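Local coordinates for protein MdbA (Actinomyces oris, PDB 4Z7X) that probably catalyses the formation of disulfide bonds in exported proteins, including those of the sortase-assembled pili, as a thioredoxin-like thiol-disulfide oxidoreductase, at residues A[72-84]-A[208-221]. Numbering follows the deposited sequence.
Sequences QFEGLHTQEINQL and LNKLQTPTSLTELV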
loop_
_atom_site.group_PDB
_atom_site.type_symbol
_atom_site.label_atom_id
_atom_site.label_comp_id
_atom_site.label_asym_id
_atom_site.label_seq_id
_atom_site.Cartn_x
_atom_site.Cartn_y
_atom_site.Cartn_z
ATOM N N GLN A 72 -6.952 -8.369 -6.568
ATOM C CA GLN A 72 -7.859 -9.383 -6.010
ATOM C C GLN A 72 -7.625 -9.473 -4.502
ATOM O O GLN A 72 -8.575 -9.595 -3.713
ATOM C CB GLN A 72 -7.597 -10.771 -6.638
ATOM C CG GLN A 72 -7.991 -10.908 -8.103
ATOM C CD GLN A 72 -7.666 -12.285 -8.679
ATOM O OE1 GLN A 72 -6.744 -12.436 -9.486
ATOM N NE2 GLN A 72 -8.410 -13.295 -8.254
ATOM N N PHE A 73 -6.341 -9.432 -4.101
ATOM C CA PHE A 73 -5.979 -9.532 -2.701
ATOM C C PHE A 73 -6.571 -8.400 -1.918
ATOM O O PHE A 73 -7.154 -8.618 -0.854
ATOM C CB PHE A 73 -4.443 -9.562 -2.554
ATOM C CG PHE A 73 -3.953 -9.806 -1.143
ATOM C CD1 PHE A 73 -3.868 -8.748 -0.239
ATOM C CD2 PHE A 73 -3.554 -11.089 -0.723
ATOM C CE1 PHE A 73 -3.433 -8.960 1.059
ATOM C CE2 PHE A 73 -3.099 -11.299 0.558
ATOM C CZ PHE A 73 -3.041 -10.237 1.458
ATOM N N GLU A 74 -6.422 -7.195 -2.429
ATOM C CA GLU A 74 -6.964 -6.022 -1.781
ATOM C C GLU A 74 -8.490 -6.132 -1.656
ATOM O O GLU A 74 -9.057 -5.855 -0.581
ATOM C CB GLU A 74 -6.555 -4.762 -2.547
ATOM C CG GLU A 74 -7.283 -3.495 -2.083
ATOM C CD GLU A 74 -6.919 -3.007 -0.679
ATOM O OE1 GLU A 74 -7.651 -2.111 -0.168
ATOM O OE2 GLU A 74 -5.913 -3.508 -0.115
ATOM N N GLY A 75 -9.153 -6.538 -2.740
ATOM C CA GLY A 75 -10.595 -6.678 -2.667
ATOM C C GLY A 75 -11.053 -7.694 -1.597
ATOM O O GLY A 75 -11.986 -7.448 -0.848
ATOM N N LEU A 76 -10.377 -8.827 -1.510
ATOM C CA LEU A 76 -10.757 -9.863 -0.586
ATOM C C LEU A 76 -10.507 -9.474 0.869
ATOM O O LEU A 76 -11.273 -9.830 1.744
ATOM C CB LEU A 76 -9.993 -11.152 -0.914
ATOM C CG LEU A 76 -10.285 -12.406 -0.101
ATOM C CD1 LEU A 76 -11.765 -12.756 -0.224
ATOM C CD2 LEU A 76 -9.393 -13.579 -0.524
ATOM N N HIS A 77 -9.377 -8.831 1.112
ATOM C CA HIS A 77 -8.880 -8.641 2.479
ATOM C C HIS A 77 -9.040 -7.249 3.054
ATOM O O HIS A 77 -8.746 -7.055 4.229
ATOM C CB HIS A 77 -7.423 -9.055 2.590
ATOM C CG HIS A 77 -7.190 -10.502 2.300
ATOM N ND1 HIS A 77 -7.640 -11.512 3.129
ATOM C CD2 HIS A 77 -6.595 -11.121 1.255
ATOM C CE1 HIS A 77 -7.322 -12.683 2.620
ATOM N NE2 HIS A 77 -6.691 -12.480 1.479
ATOM N N THR A 78 -9.501 -6.280 2.257
ATOM C CA THR A 78 -9.559 -4.901 2.781
ATOM C C THR A 78 -10.389 -4.774 4.051
ATOM O O THR A 78 -9.999 -4.078 4.979
ATOM C CB THR A 78 -9.970 -3.849 1.726
ATOM O OG1 THR A 78 -9.982 -2.543 2.324
ATOM C CG2 THR A 78 -11.350 -4.154 1.096
ATOM N N GLN A 79 -11.534 -5.433 4.093
ATOM C CA GLN A 79 -12.408 -5.299 5.252
ATOM C C GLN A 79 -11.707 -5.816 6.505
ATOM O O GLN A 79 -11.695 -5.137 7.552
ATOM C CB GLN A 79 -13.704 -6.049 5.011
ATOM C CG GLN A 79 -14.698 -5.807 6.102
ATOM C CD GLN A 79 -15.269 -4.395 6.087
ATOM O OE1 GLN A 79 -15.262 -3.647 5.064
ATOM N NE2 GLN A 79 -15.751 -3.993 7.242
ATOM N N GLU A 80 -11.088 -6.985 6.418
ATOM C CA GLU A 80 -10.452 -7.557 7.630
ATOM C C GLU A 80 -9.139 -6.849 7.993
ATOM O O GLU A 80 -8.789 -6.766 9.146
ATOM C CB GLU A 80 -10.240 -9.073 7.530
ATOM C CG GLU A 80 -9.187 -9.553 6.551
ATOM C CD GLU A 80 -8.869 -11.021 6.741
ATOM O OE1 GLU A 80 -8.399 -11.660 5.768
ATOM O OE2 GLU A 80 -9.084 -11.558 7.866
ATOM N N ILE A 81 -8.411 -6.342 6.995
ATOM C CA ILE A 81 -7.222 -5.564 7.315
ATOM C C ILE A 81 -7.629 -4.303 8.090
ATOM O O ILE A 81 -7.007 -3.935 9.096
ATOM C CB ILE A 81 -6.449 -5.197 6.057
ATOM C CG1 ILE A 81 -5.819 -6.476 5.505
ATOM C CG2 ILE A 81 -5.434 -4.108 6.350
ATOM C CD1 ILE A 81 -5.143 -6.361 4.165
ATOM N N ASN A 82 -8.643 -3.590 7.594
ATOM C CA ASN A 82 -9.155 -2.421 8.312
ATOM C C ASN A 82 -9.641 -2.791 9.712
ATOM O O ASN A 82 -9.428 -2.025 10.677
ATOM C CB ASN A 82 -10.273 -1.749 7.535
ATOM C CG ASN A 82 -9.746 -0.988 6.340
ATOM O OD1 ASN A 82 -8.557 -0.712 6.272
ATOM N ND2 ASN A 82 -10.598 -0.689 5.388
ATOM N N GLN A 83 -10.277 -3.979 9.846
ATOM C CA GLN A 83 -10.766 -4.414 11.146
ATOM C C GLN A 83 -9.628 -4.729 12.080
ATOM O O GLN A 83 -9.673 -4.328 13.235
ATOM C CB GLN A 83 -11.706 -5.589 11.010
ATOM C CG GLN A 83 -12.434 -5.878 12.272
ATOM C CD GLN A 83 -13.363 -4.767 12.676
ATOM O OE1 GLN A 83 -14.081 -4.197 11.846
ATOM N NE2 GLN A 83 -13.368 -4.457 13.971
ATOM N N LEU A 84 -8.632 -5.474 11.602
ATOM C CA LEU A 84 -7.460 -5.762 12.416
ATOM C C LEU A 84 -6.797 -4.494 12.887
ATOM O O LEU A 84 -6.343 -4.422 14.026
ATOM C CB LEU A 84 -6.475 -6.631 11.638
ATOM C CG LEU A 84 -6.934 -8.073 11.448
ATOM C CD1 LEU A 84 -6.173 -8.664 10.263
ATOM C CD2 LEU A 84 -6.816 -8.970 12.721
ATOM N N LEU A 208 0.277 -17.635 0.333
ATOM C CA LEU A 208 -0.864 -16.947 -0.241
ATOM C C LEU A 208 -1.977 -17.893 -0.621
ATOM O O LEU A 208 -3.154 -17.503 -0.657
ATOM C CB LEU A 208 -0.450 -16.190 -1.474
ATOM C CG LEU A 208 0.569 -15.085 -1.303
ATOM C CD1 LEU A 208 0.910 -14.630 -2.705
ATOM C CD2 LEU A 208 -0.004 -13.954 -0.482
ATOM N N ASN A 209 -1.625 -19.154 -0.852
ATOM C CA ASN A 209 -2.652 -20.172 -1.136
ATOM C C ASN A 209 -3.511 -20.539 0.072
ATOM O O ASN A 209 -4.582 -21.142 -0.082
ATOM C CB ASN A 209 -2.019 -21.413 -1.766
ATOM C CG ASN A 209 -1.206 -21.068 -3.014
ATOM O OD1 ASN A 209 -1.762 -20.749 -4.051
ATOM N ND2 ASN A 209 0.117 -21.145 -2.915
ATOM N N LYS A 210 -3.056 -20.189 1.272
ATOM C CA LYS A 210 -3.875 -20.414 2.446
ATOM C C LYS A 210 -4.780 -19.233 2.756
ATOM O O LYS A 210 -5.586 -19.317 3.648
ATOM C CB LYS A 210 -3.013 -20.795 3.647
ATOM C CG LYS A 210 -2.264 -22.106 3.424
ATOM C CD LYS A 210 -2.389 -23.069 4.602
ATOM C CE LYS A 210 -2.162 -24.515 4.165
ATOM N NZ LYS A 210 -0.741 -24.798 3.809
ATOM N N LEU A 211 -4.682 -18.149 1.990
ATOM C CA LEU A 211 -5.504 -16.973 2.251
ATOM C C LEU A 211 -6.589 -16.869 1.207
ATOM O O LEU A 211 -6.546 -15.996 0.364
ATOM C CB LEU A 211 -4.656 -15.700 2.208
ATOM C CG LEU A 211 -3.412 -15.676 3.097
ATOM C CD1 LEU A 211 -2.581 -14.444 2.802
ATOM C CD2 LEU A 211 -3.832 -15.713 4.546
ATOM N N GLN A 212 -7.609 -17.692 1.301
ATOM C CA GLN A 212 -8.602 -17.664 0.233
ATOM C C GLN A 212 -9.979 -17.251 0.708
ATOM O O GLN A 212 -10.930 -17.274 -0.048
ATOM C CB GLN A 212 -8.587 -18.982 -0.540
ATOM C CG GLN A 212 -7.286 -19.160 -1.323
ATOM C CD GLN A 212 -7.285 -20.409 -2.190
ATOM O OE1 GLN A 212 -8.332 -20.839 -2.676
ATOM N NE2 GLN A 212 -6.108 -20.996 -2.394
ATOM N N THR A 213 -10.058 -16.778 1.943
ATOM C CA THR A 213 -11.310 -16.285 2.483
ATOM C C THR A 213 -11.119 -14.876 3.065
ATOM O O THR A 213 -9.977 -14.450 3.328
ATOM C CB THR A 213 -11.863 -17.221 3.581
ATOM O OG1 THR A 213 -11.174 -16.992 4.822
ATOM C CG2 THR A 213 -11.746 -18.686 3.179
ATOM N N PRO A 214 -12.236 -14.146 3.272
ATOM C CA PRO A 214 -12.097 -12.780 3.766
ATOM C C PRO A 214 -11.759 -12.686 5.226
ATOM O O PRO A 214 -11.634 -11.580 5.752
ATOM C CB PRO A 214 -13.478 -12.137 3.537
ATOM C CG PRO A 214 -14.371 -13.183 3.017
ATOM C CD PRO A 214 -13.594 -14.435 2.763
ATOM N N THR A 215 -11.650 -13.819 5.898
ATOM C CA THR A 215 -11.239 -13.848 7.297
ATOM C C THR A 215 -9.920 -14.578 7.508
ATOM O O THR A 215 -9.512 -14.816 8.657
ATOM C CB THR A 215 -12.291 -14.556 8.157
ATOM O OG1 THR A 215 -12.540 -15.861 7.622
ATOM C CG2 THR A 215 -13.529 -13.758 8.161
ATOM N N SER A 216 -9.262 -14.938 6.421
ATOM C CA SER A 216 -8.042 -15.740 6.546
ATOM C C SER A 216 -6.866 -15.018 7.211
ATOM O O SER A 216 -6.121 -15.655 7.940
ATOM C CB SER A 216 -7.658 -16.387 5.226
ATOM O OG SER A 216 -7.579 -15.443 4.193
ATOM N N LEU A 217 -6.720 -13.701 7.038
ATOM C CA LEU A 217 -5.659 -12.979 7.750
ATOM C C LEU A 217 -5.995 -12.928 9.239
ATOM O O LEU A 217 -5.111 -13.052 10.084
ATOM C CB LEU A 217 -5.392 -11.547 7.200
ATOM C CG LEU A 217 -4.733 -11.548 5.811
ATOM C CD1 LEU A 217 -4.870 -10.165 5.234
ATOM C CD2 LEU A 217 -3.274 -11.959 5.893
ATOM N N THR A 218 -7.257 -12.709 9.565
ATOM C CA THR A 218 -7.683 -12.689 10.962
ATOM C C THR A 218 -7.374 -14.005 11.678
ATOM O O THR A 218 -6.830 -14.015 12.797
ATOM C CB THR A 218 -9.153 -12.276 11.058
ATOM O OG1 THR A 218 -9.310 -11.006 10.438
ATOM C CG2 THR A 218 -9.599 -12.208 12.468
ATOM N N GLU A 219 -7.653 -15.102 10.993
ATOM C CA GLU A 219 -7.334 -16.437 11.515
ATOM C C GLU A 219 -5.852 -16.645 11.745
ATOM O O GLU A 219 -5.454 -17.180 12.786
ATOM C CB GLU A 219 -7.888 -17.506 10.593
ATOM C CG GLU A 219 -9.419 -17.498 10.545
ATOM C CD GLU A 219 -10.009 -18.096 9.273
ATOM O OE1 GLU A 219 -9.285 -18.796 8.512
ATOM O OE2 GLU A 219 -11.219 -17.873 9.037
ATOM N N LEU A 220 -5.039 -16.188 10.801
ATOM C CA LEU A 220 -3.587 -16.227 10.949
ATOM C C LEU A 220 -3.140 -15.409 12.158
ATOM O O LEU A 220 -2.366 -15.869 12.983
ATOM C CB LEU A 220 -2.947 -15.680 9.686
ATOM C CG LEU A 220 -1.421 -15.471 9.735
ATOM C CD1 LEU A 220 -0.684 -16.766 10.066
ATOM C CD2 LEU A 220 -0.911 -14.849 8.454
ATOM N N VAL A 221 -3.621 -14.173 12.249
ATOM C CA VAL A 221 -3.195 -13.259 13.314
ATOM C C VAL A 221 -3.635 -13.754 14.700
ATOM O O VAL A 221 -2.866 -13.699 15.673
ATOM C CB VAL A 221 -3.694 -11.817 13.024
ATOM C CG1 VAL A 221 -3.482 -10.874 14.187
ATOM C CG2 VAL A 221 -3.011 -11.280 11.777
HETATM O O HOH W 1 -11.873 -9.074 4.436
HETATM O O HOH W 2 -6.026 -13.915 -0.734
#
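Glu80 of helix 72-84 reaches the Leu217 and Thr218 amides in the first turn of helix 216-221, and both of its carboxylate oxygens are gripped there. Glu80 OE2 accepts from Thr218 OG1 at 2.6 Å, through its anti lone pair, and from Thr218 N above the carboxylate plane. Glu80 OE1 takes Leu217 N at 2.9 Å on its syn side, tilted 29° from the carboxylate plane, while its anti lone pair receives His77 ND1 at 2.7 Å, close to the imidazole plane. With CG set between backbone N and carbonyl carbon (chi1 70°) and the chain extended beyond, the carboxylate arrives at amides of the helix start, whose dipole would probably favour its ionised form. Four donors hold a buried acid, and an alanine here would probably leave the Leu217 and Thr218 amides without their acceptor and His77 freer to turn.

One water accepts from Glu80 N at the kink of helix 68-86 and lies within hydrogen-bonding distance of Leu76 O and Pro214 O; another sits between His77 NE2 and Leu211 O. In the thioredoxin fold, this joins the helix that begins at a CxxC pattern, probably the redox site, to the C-terminal helix 216-222, the axes of 72-84 and 216-221 inclined at 43°.

Leu217 enters as a knob into a hole of Phe73, His77, Glu80 and Ile81, Leu217 CD1 lying 3.8 Å from Ile81 CG1. The Phe73 ring, one face under His77 CD2, meets Leu211 CD1 at its edge, 3.9 Å from Phe73 CE2, and touches Val199 and Ile61 of the central sheet. The Leu76 side chain crosses that of Pro214 at about a right angle, Leu76 CD1 lying 3.9 Å from Pro214 CD. Leu84 CD2 packs 4.1 Å from Val221 CG1.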